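Side-chain contacts in phage-related protein (Bordetella bronchiseptica RB50, PDB 3BJQ), which probably serves as a major capsid protein, many copies of which assemble into the shell of a phage head: residues A128-D133 with P297-M302; A139-K144 with A170-M175. All coordinates share one frame; numbering follows the deposited sequence.

Contact 1. Residues A128-D133 with P297-M302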
ATOM      1  N   ALA E 128      33.102 -21.688 -26.154  1.00 31.01           N
ATOM      2  CA  ALA E 128      33.673 -22.936 -26.616  1.00 31.41           C
ATOM      3  C   ALA E 128      35.034 -22.674 -27.230  1.00 33.35           C
ATOM      4  O   ALA E 128      35.966 -23.456 -27.037  1.00 34.49           O
ATOM      5  CB  ALA E 128      32.738 -23.627 -27.633  1.00 30.32           C
ATOM      6  N   GLN E 129      35.144 -21.563 -27.961  1.00 35.76           N
ATOM      7  CA  GLN E 129      36.361 -21.209 -28.690  1.00 36.96           C
ATOM      8  C   GLN E 129      37.537 -20.969 -27.739  1.00 37.38           C
ATOM      9  O   GLN E 129      38.683 -21.274 -28.089  1.00 38.62           O
ATOM     10  CB  GLN E 129      36.057 -19.988 -29.575  1.00 39.44           C
ATOM     11  CG  GLN E 129      37.048 -19.670 -30.677  1.00 48.87           C
ATOM     12  CD  GLN E 129      37.087 -20.719 -31.780  1.00 61.30           C
ATOM     13  OE1 GLN E 129      36.232 -21.609 -31.848  1.00 66.75           O
ATOM     14  NE2 GLN E 129      38.082 -20.614 -32.658  1.00 66.51           N
ATOM     15  N   ILE E 130      37.239 -20.486 -26.526  1.00 36.44           N
ATOM     16  CA  ILE E 130      38.242 -20.231 -25.508  1.00 35.79           C
ATOM     17  C   ILE E 130      38.518 -21.463 -24.666  1.00 34.63           C
ATOM     18  O   ILE E 130      39.666 -21.881 -24.559  1.00 36.15           O
ATOM     19  CB  ILE E 130      37.818 -19.085 -24.562  1.00 35.81           C
ATOM     20  CG1 ILE E 130      37.779 -17.752 -25.309  1.00 38.54           C
ATOM     21  CG2 ILE E 130      38.795 -18.964 -23.420  1.00 33.62           C
ATOM     22  CD1 ILE E 130      37.137 -16.689 -24.500  1.00 38.76           C
ATOM     23  N   ALA E 131      37.484 -22.026 -24.053  1.00 32.61           N
ATOM     24  CA  ALA E 131      37.672 -23.162 -23.133  1.00 33.07           C
ATOM     25  C   ALA E 131      38.288 -24.388 -23.780  1.00 33.32           C
ATOM     26  O   ALA E 131      39.063 -25.088 -23.133  1.00 33.82           O
ATOM     27  CB  ALA E 131      36.384 -23.525 -22.471  1.00 32.59           C
ATOM     28  N   LEU E 132      37.970 -24.639 -25.049  1.00 33.13           N
ATOM     29  CA  LEU E 132      38.433 -25.857 -25.741  1.00 33.17           C
ATOM     30  C   LEU E 132      39.671 -25.630 -26.613  1.00 34.58           C
ATOM     31  O   LEU E 132      40.016 -26.454 -27.467  1.00 34.08           O
ATOM     32  CB  LEU E 132      37.305 -26.438 -26.588  1.00 34.06           C
ATOM     33  CG  LEU E 132      35.992 -26.665 -25.830  1.00 32.85           C
ATOM     34  CD1 LEU E 132      34.981 -27.366 -26.755  1.00 31.95           C
ATOM     35  CD2 LEU E 132      36.189 -27.473 -24.565  1.00 30.72           C
ATOM     36  N   ASP E 133      40.353 -24.523 -26.370  1.00 35.16           N
ATOM     37  CA  ASP E 133      41.567 -24.181 -27.084  1.00 35.85           C
ATOM     38  C   ASP E 133      42.758 -24.725 -26.305  1.00 37.41           C
ATOM     39  O   ASP E 133      43.051 -24.223 -25.210  1.00 36.75           O
ATOM     40  CB  ASP E 133      41.653 -22.672 -27.197  1.00 37.84           C
ATOM     41  CG  ASP E 133      42.860 -22.205 -27.961  1.00 43.46           C
ATOM     42  OD1 ASP E 133      43.665 -23.044 -28.403  1.00 41.22           O
ATOM     43  OD2 ASP E 133      43.013 -20.972 -28.082  1.00 46.91           O
ATOM     44  N   PRO E 297      33.542 -13.295 -23.248  1.00 32.94           N
ATOM     45  CA  PRO E 297      34.145 -14.315 -22.386  1.00 32.43           C
ATOM     46  C   PRO E 297      35.661 -14.150 -22.272  1.00 34.54           C
ATOM     47  O   PRO E 297      36.307 -13.817 -23.251  1.00 31.35           O
ATOM     48  CB  PRO E 297      33.828 -15.629 -23.119  1.00 31.81           C
ATOM     49  CG  PRO E 297      32.619 -15.309 -23.938  1.00 35.79           C
ATOM     50  CD  PRO E 297      32.804 -13.898 -24.379  1.00 32.14           C
ATOM     51  N   ALA E 298      36.202 -14.405 -21.086  1.00 33.69           N
ATOM     52  CA  ALA E 298      37.624 -14.251 -20.824  1.00 33.77           C
ATOM     53  C   ALA E 298      38.074 -15.412 -19.925  1.00 34.47           C
ATOM     54  O   ALA E 298      37.399 -15.747 -18.965  1.00 33.73           O
ATOM     55  CB  ALA E 298      37.875 -12.928 -20.154  1.00 32.66           C
ATOM     56  N   LEU E 299      39.195 -16.039 -20.272  1.00 35.06           N
ATOM     57  CA  LEU E 299      39.779 -17.075 -19.441  1.00 35.94           C
ATOM     58  C   LEU E 299      40.674 -16.306 -18.464  1.00 35.94           C
ATOM     59  O   LEU E 299      41.588 -15.634 -18.870  1.00 37.71           O
ATOM     60  CB  LEU E 299      40.571 -18.080 -20.298  1.00 38.48           C
ATOM     61  CG  LEU E 299      40.733 -19.483 -19.702  1.00 37.54           C
ATOM     62  CD1 LEU E 299      41.199 -20.494 -20.746  1.00 40.57           C
ATOM     63  CD2 LEU E 299      41.662 -19.458 -18.538  1.00 34.39           C
ATOM     64  N   SER E 300      40.358 -16.363 -17.180  1.00 36.27           N
ATOM     65  CA  SER E 300      41.132 -15.655 -16.167  1.00 34.83           C
ATOM     66  C   SER E 300      42.030 -16.597 -15.380  1.00 33.32           C
ATOM     67  O   SER E 300      43.086 -16.189 -14.964  1.00 32.41           O
ATOM     68  CB  SER E 300      40.189 -14.852 -15.229  1.00 35.15           C
ATOM     69  OG  SER E 300      39.083 -15.633 -14.779  1.00 35.99           O
ATOM     70  N   GLY E 301      41.615 -17.853 -15.188  1.00 34.07           N
ATOM     71  CA  GLY E 301      42.338 -18.803 -14.344  1.00 33.76           C
ATOM     72  C   GLY E 301      42.540 -20.176 -14.968  1.00 35.19           C
ATOM     73  O   GLY E 301      41.814 -21.118 -14.668  1.00 35.57           O
HETATM   74  N   MSE E 302      43.561 -20.286 -15.805  1.00 36.62           N
HETATM   75  CA  MSE E 302      43.882 -21.535 -16.513  1.00 38.57           C
HETATM   76  C   MSE E 302      44.079 -22.720 -15.577  1.00 37.66           C
HETATM   77  O   MSE E 302      43.616 -23.819 -15.856  1.00 38.20           O
HETATM   78  CB  MSE E 302      45.116 -21.351 -17.394  1.00 38.57           C
HETATM   79  CG  MSE E 302      45.557 -22.622 -18.143  1.00 43.34           C
HETATM   80 SE   MSE E 302      46.767 -23.708 -17.108  0.75 42.51          SE
HETATM   81  CE  MSE E 302      48.256 -22.361 -17.126  1.00 38.51           C
TER

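Contact 2. Residues A139-K144 with A170-M175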
ATOM      1  N   ALA E 139      50.804 -28.147 -20.256  1.00 43.28           N
ATOM      2  CA  ALA E 139      50.774 -29.582 -20.540  1.00 42.67           C
ATOM      3  C   ALA E 139      50.173 -30.415 -19.421  1.00 43.51           C
ATOM      4  O   ALA E 139      49.598 -31.462 -19.707  1.00 45.33           O
ATOM      5  CB  ALA E 139      52.202 -30.096 -20.885  1.00 44.77           C
ATOM      6  N   ASP E 140      50.295 -29.974 -18.166  1.00 42.21           N
ATOM      7  CA  ASP E 140      49.689 -30.693 -17.041  1.00 43.71           C
ATOM      8  C   ASP E 140      48.173 -30.473 -16.932  1.00 40.79           C
ATOM      9  O   ASP E 140      47.514 -31.127 -16.119  1.00 41.01           O
ATOM     10  CB  ASP E 140      50.342 -30.278 -15.711  1.00 44.46           C
ATOM     11  CG  ASP E 140      51.803 -30.721 -15.592  1.00 54.25           C
ATOM     12  OD1 ASP E 140      52.406 -31.192 -16.585  1.00 61.91           O
ATOM     13  OD2 ASP E 140      52.354 -30.591 -14.476  1.00 63.45           O
ATOM     14  N   HIS E 141      47.633 -29.555 -17.731  1.00 38.96           N
ATOM     15  CA  HIS E 141      46.192 -29.208 -17.708  1.00 37.39           C
ATOM     16  C   HIS E 141      45.444 -29.564 -18.981  1.00 37.03           C
ATOM     17  O   HIS E 141      44.357 -29.048 -19.240  1.00 36.00           O
ATOM     18  CB  HIS E 141      46.019 -27.727 -17.344  1.00 36.89           C
ATOM     19  CG  HIS E 141      46.168 -27.482 -15.881  1.00 33.87           C
ATOM     20  ND1 HIS E 141      45.099 -27.182 -15.066  1.00 37.29           N
ATOM     21  CD2 HIS E 141      47.236 -27.611 -15.063  1.00 37.41           C
ATOM     22  CE1 HIS E 141      45.513 -27.093 -13.816  1.00 38.58           C
ATOM     23  NE2 HIS E 141      46.804 -27.354 -13.785  1.00 35.13           N
ATOM     24  N   LYS E 142      45.997 -30.498 -19.756  1.00 37.81           N
ATOM     25  CA  LYS E 142      45.306 -30.985 -20.940  1.00 36.13           C
ATOM     26  C   LYS E 142      45.807 -32.354 -21.357  1.00 38.39           C
ATOM     27  O   LYS E 142      46.941 -32.738 -21.020  1.00 37.25           O
ATOM     28  CB  LYS E 142      45.460 -30.001 -22.090  1.00 35.26           C
ATOM     29  CG  LYS E 142      46.903 -29.699 -22.433  1.00 38.18           C
ATOM     30  CD  LYS E 142      47.024 -28.842 -23.711  1.00 38.61           C
ATOM     31  CE  LYS E 142      48.465 -28.420 -23.909  1.00 39.09           C
ATOM     32  NZ  LYS E 142      48.623 -27.318 -24.877  1.00 36.80           N
ATOM     33  N   VAL E 143      44.942 -33.084 -22.073  1.00 37.86           N
ATOM     34  CA  VAL E 143      45.296 -34.347 -22.704  1.00 39.53           C
ATOM     35  C   VAL E 143      44.554 -34.415 -24.033  1.00 40.33           C
ATOM     36  O   VAL E 143      43.565 -33.713 -24.242  1.00 39.35           O
ATOM     37  CB  VAL E 143      44.946 -35.558 -21.795  1.00 39.67           C
ATOM     38  CG1 VAL E 143      43.464 -35.861 -21.832  1.00 38.19           C
ATOM     39  CG2 VAL E 143      45.740 -36.773 -22.196  1.00 46.97           C
ATOM     40  N   LYS E 144      45.079 -35.210 -24.951  1.00 40.55           N
ATOM     41  CA  LYS E 144      44.462 -35.432 -26.240  1.00 41.62           C
ATOM     42  C   LYS E 144      44.363 -36.930 -26.414  1.00 42.12           C
ATOM     43  O   LYS E 144      45.373 -37.607 -26.532  1.00 41.48           O
ATOM     44  CB  LYS E 144      45.316 -34.837 -27.344  1.00 43.25           C
ATOM     45  CG  LYS E 144      44.614 -34.745 -28.661  1.00 45.30           C
ATOM     46  CD  LYS E 144      45.433 -33.942 -29.629  1.00 51.37           C
ATOM     47  CE  LYS E 144      44.734 -33.842 -30.959  1.00 57.46           C
ATOM     48  NZ  LYS E 144      45.542 -33.054 -31.915  1.00 62.23           N
ATOM     49  N   ALA E 170      42.842 -29.546  -8.454  1.00 40.02           N
ATOM     50  CA  ALA E 170      42.816 -29.425  -6.995  1.00 41.27           C
ATOM     51  C   ALA E 170      44.210 -29.186  -6.400  1.00 43.92           C
ATOM     52  O   ALA E 170      44.355 -28.473  -5.387  1.00 44.66           O
ATOM     53  CB  ALA E 170      42.166 -30.647  -6.366  1.00 40.17           C
ATOM     54  N   ASP E 171      45.217 -29.792  -7.018  1.00 44.60           N
ATOM     55  CA  ASP E 171      46.574 -29.611  -6.583  1.00 47.35           C
ATOM     56  C   ASP E 171      47.070 -28.214  -6.914  1.00 46.56           C
ATOM     57  O   ASP E 171      47.891 -27.657  -6.164  1.00 47.27           O
ATOM     58  CB  ASP E 171      47.494 -30.671  -7.210  1.00 48.69           C
ATOM     59  CG  ASP E 171      47.248 -32.090  -6.645  1.00 56.02           C
ATOM     60  OD1 ASP E 171      46.466 -32.252  -5.667  1.00 53.02           O
ATOM     61  OD2 ASP E 171      47.843 -33.052  -7.198  1.00 63.74           O
ATOM     62  N   SER E 172      46.581 -27.652  -8.021  1.00 44.29           N
ATOM     63  CA  SER E 172      47.024 -26.327  -8.462  1.00 43.27           C
ATOM     64  C   SER E 172      46.403 -25.187  -7.677  1.00 42.09           C
ATOM     65  O   SER E 172      47.060 -24.187  -7.390  1.00 43.68           O
ATOM     66  CB  SER E 172      46.727 -26.125  -9.942  1.00 43.15           C
ATOM     67  OG  SER E 172      47.606 -26.896 -10.726  1.00 41.62           O
ATOM     68  N   ILE E 173      45.126 -25.321  -7.343  1.00 40.63           N
ATOM     69  CA  ILE E 173      44.385 -24.216  -6.747  1.00 38.84           C
ATOM     70  C   ILE E 173      43.826 -24.498  -5.364  1.00 39.02           C
ATOM     71  O   ILE E 173      43.333 -23.594  -4.701  1.00 38.87           O
ATOM     72  CB  ILE E 173      43.255 -23.727  -7.701  1.00 37.04           C
ATOM     73  CG1 ILE E 173      42.130 -24.755  -7.845  1.00 35.93           C
ATOM     74  CG2 ILE E 173      43.827 -23.403  -9.074  1.00 35.09           C
ATOM     75  CD1 ILE E 173      40.909 -24.234  -8.659  1.00 34.56           C
ATOM     76  N   GLY E 174      43.929 -25.738  -4.904  1.00 41.31           N
ATOM     77  CA  GLY E 174      43.476 -26.077  -3.533  1.00 42.96           C
ATOM     78  C   GLY E 174      41.970 -26.130  -3.325  1.00 44.83           C
ATOM     79  O   GLY E 174      41.448 -25.965  -2.190  1.00 44.12           O
HETATM   80  N   MSE E 175      41.269 -26.344  -4.439  1.00 44.34           N
HETATM   81  CA  MSE E 175      39.833 -26.555  -4.446  1.00 43.15           C
HETATM   82  C   MSE E 175      39.509 -27.600  -5.485  1.00 42.96           C
HETATM   83  O   MSE E 175      40.209 -27.718  -6.496  1.00 42.53           O
HETATM   84  CB  MSE E 175      39.061 -25.273  -4.790  1.00 43.06           C
HETATM   85  CG  MSE E 175      39.164 -24.235  -3.732  1.00 45.40           C
HETATM   86 SE   MSE E 175      38.422 -22.556  -4.200  0.75 41.75          SE
HETATM   87  CE  MSE E 175      39.434 -22.177  -5.600  1.00 25.78           C
TER

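Contact 1. Residues A128-D133 with P297-M302
The last turn of the long helix 105-131 lies against the end of strand 286-299, and a single side chain, I130, makes the contact with P297 and L299. Its two branches part at CB. With CG1 beside the backbone N (chi1 -67°), CG2 falls anti to N and meets L299, 3.7 Å from L299 CB and 3.9 Å from L299 CD1. The other branch stretches out through CG1 (chi2 169°) to bring I130 CD1 up to P297, where it lies 3.7 Å from P297 CB. The same methyl comes within 3.2 Å of P297 O, a snug van der Waals approach to the strand backbone. A beta-branched residue suits the place because one helix position can address two strand residues at once.

P297 and L299 are two apart along the strand and so point to the helix together, while A298 between them turns its methyl away, onto I47 and Y267. This is helix-on-sheet packing, and a long helix whose last turns pack on a strand is consistent with the spine helix of the HK97-like capsid fold. P297 also touches H123, E126 and C127 of the same helix, so that its contacts reach about two turns back from I130. The L299 side chain runs past that of I130 in the opposite direction; L299 also rests on F263. The helix ends just after I130.

Contact 2. Residues A139-K144 with A170-M175
H141 and S172 meet edge-on: the imidazole presents the NE2 corner of its ring to the serine hydroxyl, which sits in the plane of the ring. NE2 of H141 and OG of S172 are hydrogen-bonded at 3.2 Å, with an angle of 149°, a moderately bent and rather long bond. Because the approach is to the edge, little surface is shared. CE1 of H141 lies 3.7 Å from S172 OG, and S172 CB stays 4.0 Å from H141 NE2, so the hydroxyl is the leading atom of the serine.

The histidine CB does not itself point at the helix. With chi1 at -79°, CG lies beside the backbone N, and from there the ring reaches across to the helix with NE2 in front. At the other nitrogen, ND1 bonds the carbonyl oxygen of G305, so the ring is gripped at two corners and its rotation is fixed. Histidine suits this buried spot because one flat group offers polar atoms to two separate parts of the chain. S172 is likewise shared: its OG also bonds A168 O, one turn back in its own helix, and a short side chain is well suited to folding back in this way while still facing outward to H141.

Shortly after S172 the helix ends, at G174, whose positive phi suits a residue without a side chain; its N bonds A170 O at 2.8 Å. Beside the ring the chain passes into strand 142-144, which pairs in parallel with strand 305-309 through L307 and E309. On the helix side, I173 packs on F55 of helix 52-58 and on Y249, while A170 O receives a weak hydrogen bond from R228 of a neighbouring subunit.

Contact 1 lies about 9 Å from the centre of the chain and contact 2 about 19 Å, measured between centres, and both are partly buried. The inner one has no hydrogen bond across its segments and rests on van der Waals contact; the outer one is a single polar bond burying roughly a third as much surface (59 against 165 Å²). Both set the end of a helix against a strand or its approach, but with different elements. Contact 1 uses the five-strand sheet; contact 2 lies at the 142-144 margin of the six-strand one. Their centres are about 15 Å apart, and they touch by packing where M302 comes close to H141. Another subunit reaches contact 2, whereas none touches contact 1.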